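Histone-lysine N-methyltransferase, H3 lysine-9 specific SUVH6 (Arabidopsis thaliana, PDB 6A5K) catalyses methylation of a lysine of histone H3 using S-adenosylmethionine and, through its SRA domain, probably binds methylated DNA. Local coordinates at residues R22-E27 with Q35-K40; V173-H178 with E225-E230; I314-D319 with R345-G350. The protein carries 1 engineered substitution. One frame throughout, in Å; residues are numbered along the deposited sequence.

Contact 1 of 3, residues R22-E27 with Q35-K40; sequences RKILQE and QRRKGK
R37 reaches back from the loop after helix 5-29 to I24 on that helix, while R36, just before it in the chain, comes to L25, just after I24. From CB outward the R37 chain runs extended through CG and CD (chi2 -173°), none of these atoms touching residues 22-27, and then bends at chi3 (-74°) to bring the guanidinium in beside I24. NH1 makes the direct approach, 4.2 Å from I24 CG2, obliquely to the guanidinium plane. In that plane, at the edge, sits a water that donates to I24 O at 2.8 Å and takes a weak bond of 3.4 Å from R37 NH1. NH2 turns to E47 of helix 44-54 in a salt bridge, and I24 touches the same glutamate. R36 presents the edge of its guanidinium to L25, NH1 lying 4.3 Å from CD1, and its charge goes to D28 and E33. D28 also accepts the backbone N-H groups of R37 and K38. Two methyl groups against two cations, with no direct hydrogen bond between the segments, make a thin contact: the fold-back of the loop probably depends more on the surrounding carboxylates than on I24 and L25.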
loop_
_atom_site.group_PDB
_atom_site.type_symbol
_atom_site.label_atom_id
_atom_site.label_comp_id
_atom_site.label_asym_id
_atom_site.label_seq_id
_atom_site.Cartn_x
_atom_site.Cartn_y
_atom_site.Cartn_z
ATOM N N ARG A 22 11.684 -7.919 -0.348
ATOM C CA ARG A 22 11.569 -8.172 1.083
ATOM C C ARG A 22 11.937 -9.610 1.441
ATOM O O ARG A 22 12.314 -9.888 2.581
ATOM C CB ARG A 22 10.161 -7.820 1.564
ATOM C CG ARG A 22 9.913 -6.305 1.517
ATOM C CD ARG A 22 8.774 -5.850 2.423
ATOM N NE ARG A 22 8.781 -4.397 2.599
ATOM C CZ ARG A 22 9.485 -3.759 3.530
ATOM N NH1 ARG A 22 10.245 -4.443 4.376
ATOM N NH2 ARG A 22 9.433 -2.435 3.617
ATOM N N LYS A 23 11.857 -10.522 0.479
ATOM C CA LYS A 23 12.343 -11.881 0.727
ATOM C C LYS A 23 13.878 -11.911 0.749
ATOM O O LYS A 23 14.494 -12.600 1.573
ATOM C CB LYS A 23 11.797 -12.855 -0.319
ATOM C CG LYS A 23 12.343 -14.275 -0.186
ATOM C CD LYS A 23 11.922 -14.938 1.123
ATOM C CE LYS A 23 10.409 -15.000 1.264
ATOM N NZ LYS A 23 9.995 -15.911 2.370
ATOM N N ILE A 24 14.499 -11.159 -0.156
ATOM C CA ILE A 24 15.955 -11.041 -0.147
ATOM C C ILE A 24 16.410 -10.406 1.170
ATOM O O ILE A 24 17.372 -10.866 1.812
ATOM C CB ILE A 24 16.471 -10.209 -1.336
ATOM C CG1 ILE A 24 16.169 -10.916 -2.657
ATOM C CG2 ILE A 24 17.973 -9.958 -1.213
ATOM C CD1 ILE A 24 16.479 -10.069 -3.880
ATOM N N LEU A 25 15.699 -9.360 1.580
ATOM C CA LEU A 25 16.019 -8.683 2.832
ATOM C C LEU A 25 15.827 -9.618 4.022
ATOM O O LEU A 25 16.621 -9.609 4.958
ATOM C CB LEU A 25 15.165 -7.423 2.995
ATOM C CG LEU A 25 15.439 -6.567 4.236
ATOM C CD1 LEU A 25 16.845 -5.984 4.186
ATOM C CD2 LEU A 25 14.411 -5.455 4.347
ATOM N N GLN A 26 14.773 -10.426 3.983
ATOM C CA GLN A 26 14.506 -11.386 5.047
ATOM C C GLN A 26 15.661 -12.373 5.163
ATOM O O GLN A 26 16.079 -12.734 6.264
ATOM C CB GLN A 26 13.190 -12.133 4.791
ATOM C CG GLN A 26 12.774 -13.084 5.910
ATOM C CD GLN A 26 11.616 -13.984 5.502
ATOM O OE1 GLN A 26 11.600 -14.520 4.394
ATOM N NE2 GLN A 26 10.638 -14.143 6.391
ATOM N N GLU A 27 16.173 -12.805 4.015
ATOM C CA GLU A 27 17.277 -13.757 3.997
ATOM C C GLU A 27 18.564 -13.127 4.523
ATOM O O GLU A 27 19.363 -13.799 5.191
ATOM C CB GLU A 27 17.476 -14.309 2.588
ATOM C CG GLU A 27 16.293 -15.146 2.115
ATOM C CD GLU A 27 16.405 -15.577 0.668
ATOM O OE1 GLU A 27 16.012 -16.723 0.357
ATOM O OE2 GLU A 27 16.879 -14.769 -0.159
ATOM N N GLN A 35 27.735 -11.441 8.811
ATOM C CA GLN A 35 27.598 -12.204 7.574
ATOM C C GLN A 35 26.606 -11.479 6.678
ATOM O O GLN A 35 26.349 -11.898 5.552
ATOM C CB GLN A 35 27.134 -13.637 7.837
ATOM C CG GLN A 35 27.848 -14.361 8.974
ATOM C CD GLN A 35 27.850 -15.873 8.786
ATOM O OE1 GLN A 35 27.193 -16.406 7.886
ATOM N NE2 GLN A 35 28.582 -16.571 9.644
ATOM N N ARG A 36 26.051 -10.390 7.203
ATOM C CA ARG A 36 25.030 -9.616 6.507
ATOM C C ARG A 36 25.656 -8.719 5.449
ATOM O O ARG A 36 26.763 -8.216 5.631
ATOM C CB ARG A 36 24.224 -8.780 7.503
ATOM C CG ARG A 36 23.262 -9.591 8.356
ATOM C CD ARG A 36 22.205 -8.698 8.978
ATOM N NE ARG A 36 21.368 -8.064 7.963
ATOM C CZ ARG A 36 20.498 -7.094 8.213
ATOM N NH1 ARG A 36 19.777 -6.574 7.230
ATOM N NH2 ARG A 36 20.348 -6.644 9.448
ATOM N N ARG A 37 24.941 -8.520 4.348
ATOM C CA ARG A 37 25.468 -7.761 3.220
ATOM C C ARG A 37 24.934 -6.336 3.144
ATOM O O ARG A 37 25.410 -5.541 2.340
ATOM C CB ARG A 37 25.165 -8.488 1.906
ATOM C CG ARG A 37 25.560 -9.953 1.883
ATOM C CD ARG A 37 25.390 -10.540 0.487
ATOM N NE ARG A 37 23.986 -10.759 0.149
ATOM C CZ ARG A 37 23.432 -10.423 -1.012
ATOM N NH1 ARG A 37 22.147 -10.667 -1.228
ATOM N NH2 ARG A 37 24.159 -9.839 -1.955
ATOM N N LYS A 38 23.953 -6.019 3.984
ATOM C CA LYS A 38 23.318 -4.700 3.943
ATOM C C LYS A 38 24.359 -3.610 4.196
ATOM O O LYS A 38 24.282 -2.510 3.636
ATOM C CB LYS A 38 22.187 -4.605 4.967
ATOM C CG LYS A 38 21.828 -3.188 5.394
ATOM C CD LYS A 38 21.007 -3.171 6.668
ATOM C CE LYS A 38 21.594 -2.205 7.687
ATOM N NZ LYS A 38 20.699 -2.038 8.868
ATOM N N GLY A 39 25.356 -3.934 5.012
ATOM C CA GLY A 39 26.478 -3.037 5.226
ATOM C C GLY A 39 27.345 -2.933 3.986
ATOM O O GLY A 39 27.770 -1.841 3.610
ATOM N N LYS A 40 27.599 -4.074 3.348
ATOM C CA LYS A 40 28.413 -4.143 2.136
ATOM C C LYS A 40 27.871 -3.244 1.026
ATOM O O LYS A 40 28.597 -2.843 0.115
ATOM C CB LYS A 40 28.506 -5.599 1.654
ATOM C CG LYS A 40 28.571 -5.801 0.140
ATOM C CD LYS A 40 29.339 -7.062 -0.233
ATOM C CE LYS A 40 30.833 -6.884 0.000
ATOM N NZ LYS A 40 31.406 -5.822 -0.875
HETATM O O HOH W 1 19.829 -11.961 0.942
#

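Contact 2 of 3, residues V173-H178 with E225-E230; sequences VIRGKH and ELSWVE
R175, near the end of strand 171-176, looks across at W228 in the first turn of helix 227-234, with their CA atoms 10.3 Å apart and no backbone pairing between the segments. The strand belongs to the mixed sheet of the SRA domain, set between strand 105-113, parallel to it, and antiparallel strand 190-205. R175 starts out with CG anti to the backbone N (chi1 -179°) and bends at chi3, which turns its guanidinium toward the indole. The two planes stand 77° apart, so this is no flat stack: W228 CG lies over one guanidinium face, while NE approaches CD1 to 3.7 Å, oblique to the ring. NH2 also comes within 3.7 Å of W228 CB. The charge itself is met on the neighbouring strand 190-205, where D193 forms a salt bridge with NE. On the helix side, V229 CG2 lies 3.6 Å above one face of the indole, and E225 OE2 accepts the N-H of the N-cap residue L226. Polar contact between strand and helix runs through one water at the edge of the guanidinium, in its plane: it accepts from R175 NH2 at 2.9 Å, donates to S227 OG at 2.7 Å, and accepts from W228 N at 3.2 Å.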
loop_
_atom_site.group_PDB
_atom_site.type_symbol
_atom_site.label_atom_id
_atom_site.label_comp_id
_atom_site.label_asym_id
_atom_site.label_seq_id
_atom_site.Cartn_x
_atom_site.Cartn_y
_atom_site.Cartn_z
ATOM N N VAL A 173 5.446 13.465 -15.651
ATOM C CA VAL A 173 6.208 13.973 -14.527
ATOM C C VAL A 173 6.116 13.029 -13.327
ATOM O O VAL A 173 5.025 12.735 -12.833
ATOM C CB VAL A 173 5.736 15.386 -14.128
ATOM C CG1 VAL A 173 6.310 15.788 -12.769
ATOM C CG2 VAL A 173 6.136 16.392 -15.204
ATOM N N ILE A 174 7.270 12.523 -12.904
ATOM C CA ILE A 174 7.382 11.738 -11.680
ATOM C C ILE A 174 8.028 12.639 -10.633
ATOM O O ILE A 174 9.168 13.089 -10.792
ATOM C CB ILE A 174 8.209 10.444 -11.872
ATOM C CG1 ILE A 174 7.530 9.493 -12.868
ATOM C CG2 ILE A 174 8.408 9.715 -10.547
ATOM C CD1 ILE A 174 7.919 9.737 -14.314
ATOM N N ARG A 175 7.288 12.924 -9.572
ATOM C CA ARG A 175 7.768 13.833 -8.542
ATOM C C ARG A 175 8.412 13.067 -7.398
ATOM O O ARG A 175 7.808 12.151 -6.831
ATOM C CB ARG A 175 6.615 14.700 -8.025
ATOM C CG ARG A 175 6.992 15.709 -6.952
ATOM C CD ARG A 175 5.796 16.595 -6.591
ATOM N NE ARG A 175 4.672 15.816 -6.075
ATOM C CZ ARG A 175 4.591 15.359 -4.827
ATOM N NH1 ARG A 175 5.568 15.609 -3.965
ATOM N NH2 ARG A 175 3.531 14.659 -4.439
ATOM N N GLY A 176 9.642 13.440 -7.061
ATOM C CA GLY A 176 10.300 12.893 -5.890
ATOM C C GLY A 176 9.795 13.610 -4.656
ATOM O O GLY A 176 9.776 14.840 -4.621
ATOM N N LYS A 177 9.370 12.855 -3.646
ATOM C CA LYS A 177 8.850 13.466 -2.421
ATOM C C LYS A 177 9.938 14.157 -1.613
ATOM O O LYS A 177 9.674 15.130 -0.898
ATOM C CB LYS A 177 8.166 12.425 -1.541
ATOM C CG LYS A 177 6.835 11.932 -2.060
ATOM C CD LYS A 177 6.058 11.268 -0.929
ATOM C CE LYS A 177 5.027 10.301 -1.463
ATOM N NZ LYS A 177 4.617 9.308 -0.425
ATOM N N HIS A 178 11.159 13.639 -1.708
ATOM C CA HIS A 178 12.277 14.177 -0.941
ATOM C C HIS A 178 13.313 14.842 -1.843
ATOM O O HIS A 178 14.159 15.609 -1.372
ATOM C CB HIS A 178 12.930 13.067 -0.119
ATOM C CG HIS A 178 11.951 12.100 0.469
ATOM N ND1 HIS A 178 11.219 12.378 1.603
ATOM C CD2 HIS A 178 11.575 10.860 0.073
ATOM C CE1 HIS A 178 10.437 11.350 1.884
ATOM N NE2 HIS A 178 10.637 10.415 0.975
ATOM N N GLU A 225 -6.974 15.264 -9.951
ATOM C CA GLU A 225 -6.218 16.220 -9.152
ATOM C C GLU A 225 -4.906 15.630 -8.639
ATOM O O GLU A 225 -4.824 14.441 -8.336
ATOM C CB GLU A 225 -7.057 16.710 -7.973
ATOM C CG GLU A 225 -6.436 17.879 -7.210
ATOM C CD GLU A 225 -6.108 19.062 -8.109
ATOM O OE1 GLU A 225 -7.010 19.896 -8.332
ATOM O OE2 GLU A 225 -4.951 19.161 -8.587
ATOM N N LEU A 226 -3.880 16.470 -8.566
ATOM C CA LEU A 226 -2.616 16.106 -7.944
ATOM C C LEU A 226 -2.870 15.632 -6.517
ATOM O O LEU A 226 -3.664 16.236 -5.792
ATOM C CB LEU A 226 -1.658 17.302 -7.949
ATOM C CG LEU A 226 -1.270 17.823 -9.338
ATOM C CD1 LEU A 226 -0.862 19.283 -9.264
ATOM C CD2 LEU A 226 -0.137 16.980 -9.926
ATOM N N SER A 227 -2.206 14.555 -6.106
ATOM C CA SER A 227 -2.448 14.023 -4.771
ATOM C C SER A 227 -1.941 14.994 -3.700
ATOM O O SER A 227 -2.511 15.061 -2.611
ATOM C CB SER A 227 -1.816 12.629 -4.597
ATOM O OG SER A 227 -0.400 12.658 -4.673
ATOM N N TRP A 228 -0.904 15.775 -4.006
ATOM C CA TRP A 228 -0.386 16.692 -2.988
ATOM C C TRP A 228 -1.371 17.841 -2.772
ATOM O O TRP A 228 -1.461 18.398 -1.678
ATOM C CB TRP A 228 1.021 17.213 -3.344
ATOM C CG TRP A 228 1.151 18.138 -4.539
ATOM C CD1 TRP A 228 1.560 17.800 -5.793
ATOM C CD2 TRP A 228 0.927 19.558 -4.561
ATOM N NE1 TRP A 228 1.584 18.918 -6.604
ATOM C CE2 TRP A 228 1.197 20.006 -5.870
ATOM C CE3 TRP A 228 0.509 20.488 -3.604
ATOM C CZ2 TRP A 228 1.059 21.343 -6.247
ATOM C CZ3 TRP A 228 0.377 21.818 -3.978
ATOM C CH2 TRP A 228 0.652 22.230 -5.288
ATOM N N VAL A 229 -2.129 18.171 -3.810
ATOM C CA VAL A 229 -3.175 19.182 -3.683
ATOM C C VAL A 229 -4.317 18.651 -2.819
ATOM O O VAL A 229 -4.836 19.356 -1.939
ATOM C CB VAL A 229 -3.700 19.612 -5.066
ATOM C CG1 VAL A 229 -4.981 20.431 -4.940
ATOM C CG2 VAL A 229 -2.624 20.387 -5.812
ATOM N N GLU A 230 -4.697 17.397 -3.052
ATOM C CA GLU A 230 -5.748 16.769 -2.257
ATOM C C GLU A 230 -5.352 16.697 -0.784
ATOM O O GLU A 230 -6.168 16.948 0.109
ATOM C CB GLU A 230 -6.064 15.364 -2.785
ATOM C CG GLU A 230 -6.736 15.321 -4.158
ATOM C CD GLU A 230 -8.124 15.954 -4.193
ATOM O OE1 GLU A 230 -8.623 16.418 -3.143
ATOM O OE2 GLU A 230 -8.730 15.972 -5.285
HETATM O O HOH W 2 1.159 14.466 -6.023
#

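Contact 3 of 3, residues I314-D319 with R345-G350; sequences IPYNFD and RVTQHG
Y316 lays one face of its ring under V346, and CG2 of the valine sits almost exactly over the centre. This is a CH-pi contact, with CG2 3.5 Å from the ring centroid and only 5° off the normal. The valine has CG1 anti to its N (chi1 178°), which leaves CG2 to drop onto the face, while CB comes within 3.8 Å of Y316 CZ. Farther along, the phenol oxygen meets T347 from the side, OH lying 3.6 Å from CG2. The hydroxyl of T347 goes instead to E331 as a hydrogen bond, and Y316 OH finds its polar partner beyond the two segments. Putting an alanine at Y316 would probably open a gap beneath V346 CG2 and beside T347 CG2, and leave the phenol's polar partner without its mate.

The other side of the short 3-10 turn 347-349 is looser and polar, and H349 there is exposed. R345 NH1 gives Q348 OE1 a bond of 3.0 Å at 152°, nearly in the guanidinium plane and onto a lone pair of the amide. Q348 NE2 in turn bonds E331 and the carbonyl of C332, a zinc ligand, so this polar side leads to the zinc cluster of the pre-SET region, while the Y316 side chain is about 10 Å from a zinc ion. Around the tight part, Y316 touches I329 on strand 328-330 and F481 on strand 477-482, T347 packs on M479 and F481, and N317 leans against L25 and Q26 of helix 5-29.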
loop_
_atom_site.group_PDB
_atom_site.type_symbol
_atom_site.label_atom_id
_atom_site.label_comp_id
_atom_site.label_asym_id
_atom_site.label_seq_id
_atom_site.Cartn_x
_atom_site.Cartn_y
_atom_site.Cartn_z
ATOM N N ILE A 314 11.287 -15.331 10.581
ATOM C CA ILE A 314 10.624 -14.114 11.035
ATOM C C ILE A 314 9.725 -13.592 9.924
ATOM O O ILE A 314 10.220 -13.234 8.857
ATOM C CB ILE A 314 11.651 -13.012 11.399
ATOM C CG1 ILE A 314 12.727 -13.559 12.333
ATOM C CG2 ILE A 314 10.956 -11.813 12.024
ATOM C CD1 ILE A 314 12.197 -13.956 13.673
ATOM N N PRO A 315 8.405 -13.547 10.158
ATOM C CA PRO A 315 7.495 -13.162 9.069
ATOM C C PRO A 315 7.434 -11.653 8.798
ATOM O O PRO A 315 6.689 -11.229 7.915
ATOM C CB PRO A 315 6.136 -13.679 9.557
ATOM C CG PRO A 315 6.255 -13.687 11.040
ATOM C CD PRO A 315 7.677 -14.064 11.330
ATOM N N TYR A 316 8.189 -10.863 9.555
ATOM C CA TYR A 316 8.292 -9.429 9.311
ATOM C C TYR A 316 9.737 -9.073 8.991
ATOM O O TYR A 316 10.655 -9.742 9.451
ATOM C CB TYR A 316 7.830 -8.619 10.532
ATOM C CG TYR A 316 6.386 -8.820 10.947
ATOM C CD1 TYR A 316 5.344 -8.212 10.248
ATOM C CD2 TYR A 316 6.066 -9.592 12.063
ATOM C CE1 TYR A 316 4.021 -8.387 10.637
ATOM C CE2 TYR A 316 4.744 -9.772 12.456
ATOM C CZ TYR A 316 3.730 -9.171 11.743
ATOM O OH TYR A 316 2.419 -9.354 12.139
ATOM N N ASN A 317 9.948 -8.011 8.217
ATOM C CA ASN A 317 11.284 -7.437 8.114
ATOM C C ASN A 317 11.575 -6.595 9.351
ATOM O O ASN A 317 10.679 -6.303 10.137
ATOM C CB ASN A 317 11.436 -6.593 6.843
ATOM C CG ASN A 317 11.460 -7.440 5.584
ATOM O OD1 ASN A 317 10.637 -7.261 4.689
ATOM N ND2 ASN A 317 12.401 -8.377 5.516
ATOM N N PHE A 318 12.825 -6.181 9.514
ATOM C CA PHE A 318 13.212 -5.445 10.715
ATOM C C PHE A 318 12.551 -4.064 10.785
ATOM O O PHE A 318 12.528 -3.440 11.848
ATOM C CB PHE A 318 14.733 -5.300 10.796
ATOM C CG PHE A 318 15.454 -6.574 11.159
ATOM C CD1 PHE A 318 14.756 -7.758 11.351
ATOM C CD2 PHE A 318 16.830 -6.580 11.319
ATOM C CE1 PHE A 318 15.419 -8.926 11.681
ATOM C CE2 PHE A 318 17.503 -7.745 11.656
ATOM C CZ PHE A 318 16.793 -8.922 11.838
ATOM N N ASP A 319 12.008 -3.591 9.664
ATOM C CA ASP A 319 11.358 -2.285 9.644
ATOM C C ASP A 319 9.850 -2.374 9.922
ATOM O O ASP A 319 9.125 -1.388 9.788
ATOM C CB ASP A 319 11.628 -1.578 8.301
ATOM C CG ASP A 319 10.969 -2.272 7.104
ATOM O OD1 ASP A 319 10.373 -3.357 7.251
ATOM O OD2 ASP A 319 11.063 -1.720 5.991
ATOM N N ARG A 345 6.772 -8.225 17.247
ATOM C CA ARG A 345 5.676 -7.478 17.855
ATOM C C ARG A 345 5.295 -6.329 16.936
ATOM O O ARG A 345 5.969 -5.305 16.894
ATOM C CB ARG A 345 6.053 -6.952 19.243
ATOM C CG ARG A 345 6.359 -8.025 20.272
ATOM C CD ARG A 345 6.652 -7.372 21.621
ATOM N NE ARG A 345 7.198 -8.298 22.608
ATOM C CZ ARG A 345 6.456 -8.994 23.458
ATOM N NH1 ARG A 345 5.132 -8.895 23.412
ATOM N NH2 ARG A 345 7.034 -9.804 24.339
ATOM N N VAL A 346 4.221 -6.514 16.180
ATOM C CA VAL A 346 3.808 -5.513 15.202
ATOM C C VAL A 346 2.328 -5.160 15.356
ATOM O O VAL A 346 1.998 -4.079 15.845
ATOM C CB VAL A 346 4.085 -5.988 13.754
ATOM C CG1 VAL A 346 3.603 -4.945 12.750
ATOM C CG2 VAL A 346 5.566 -6.269 13.556
ATOM N N THR A 347 1.440 -6.068 14.953
ATOM C CA THR A 347 0.007 -5.763 14.949
ATOM C C THR A 347 -0.545 -5.581 16.368
ATOM O O THR A 347 -1.563 -4.912 16.564
ATOM C CB THR A 347 -0.826 -6.861 14.217
ATOM O OG1 THR A 347 -0.783 -8.096 14.948
ATOM C CG2 THR A 347 -0.290 -7.090 12.828
ATOM N N GLN A 348 0.130 -6.152 17.361
ATOM C CA GLN A 348 -0.365 -6.051 18.732
ATOM C C GLN A 348 -0.264 -4.615 19.259
ATOM O O GLN A 348 -0.907 -4.264 20.246
ATOM C CB GLN A 348 0.394 -7.009 19.655
ATOM C CG GLN A 348 1.887 -6.727 19.766
ATOM C CD GLN A 348 2.636 -7.860 20.439
ATOM O OE1 GLN A 348 3.086 -7.729 21.573
ATOM N NE2 GLN A 348 2.780 -8.979 19.736
ATOM N N HIS A 349 0.532 -3.789 18.587
ATOM C CA HIS A 349 0.725 -2.404 19.002
ATOM C C HIS A 349 -0.387 -1.476 18.507
ATOM O O HIS A 349 -0.398 -0.284 18.825
ATOM C CB HIS A 349 2.085 -1.899 18.524
ATOM C CG HIS A 349 3.243 -2.518 19.239
ATOM N ND1 HIS A 349 3.214 -2.807 20.589
ATOM C CD2 HIS A 349 4.462 -2.910 18.801
ATOM C CE1 HIS A 349 4.362 -3.345 20.948
ATOM N NE2 HIS A 349 5.140 -3.423 19.878
ATOM N N GLY A 350 -1.322 -2.022 17.737
ATOM C CA GLY A 350 -2.488 -1.271 17.310
ATOM C C GLY A 350 -2.250 -0.294 16.170
ATOM O O GLY A 350 -1.204 -0.306 15.526
#

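The contacts follow one another along the chain without interleaving. Contacts 1 and 3, their centres about 18 Å apart, meet directly at helix 5-29: Q26 NE2 bonds I314 O at 2.7 Å, and R22 reaches both N317 and D319. The N-terminal helix therefore carries the fold-back of 35-40 and also holds the pre-SET loop 314-319. Contact 2 stands apart in the SRA sheet, its centre about 31 Å from contact 1 and 29 Å from contact 3, with nearest atoms about 13 Å away in each case; it and contact 3 lie on opposite sides of the chain's centre. K186, within the SRA range, bonds D319 O, so SRA domain, N-terminal helix and pre-SET region converge near contact 3.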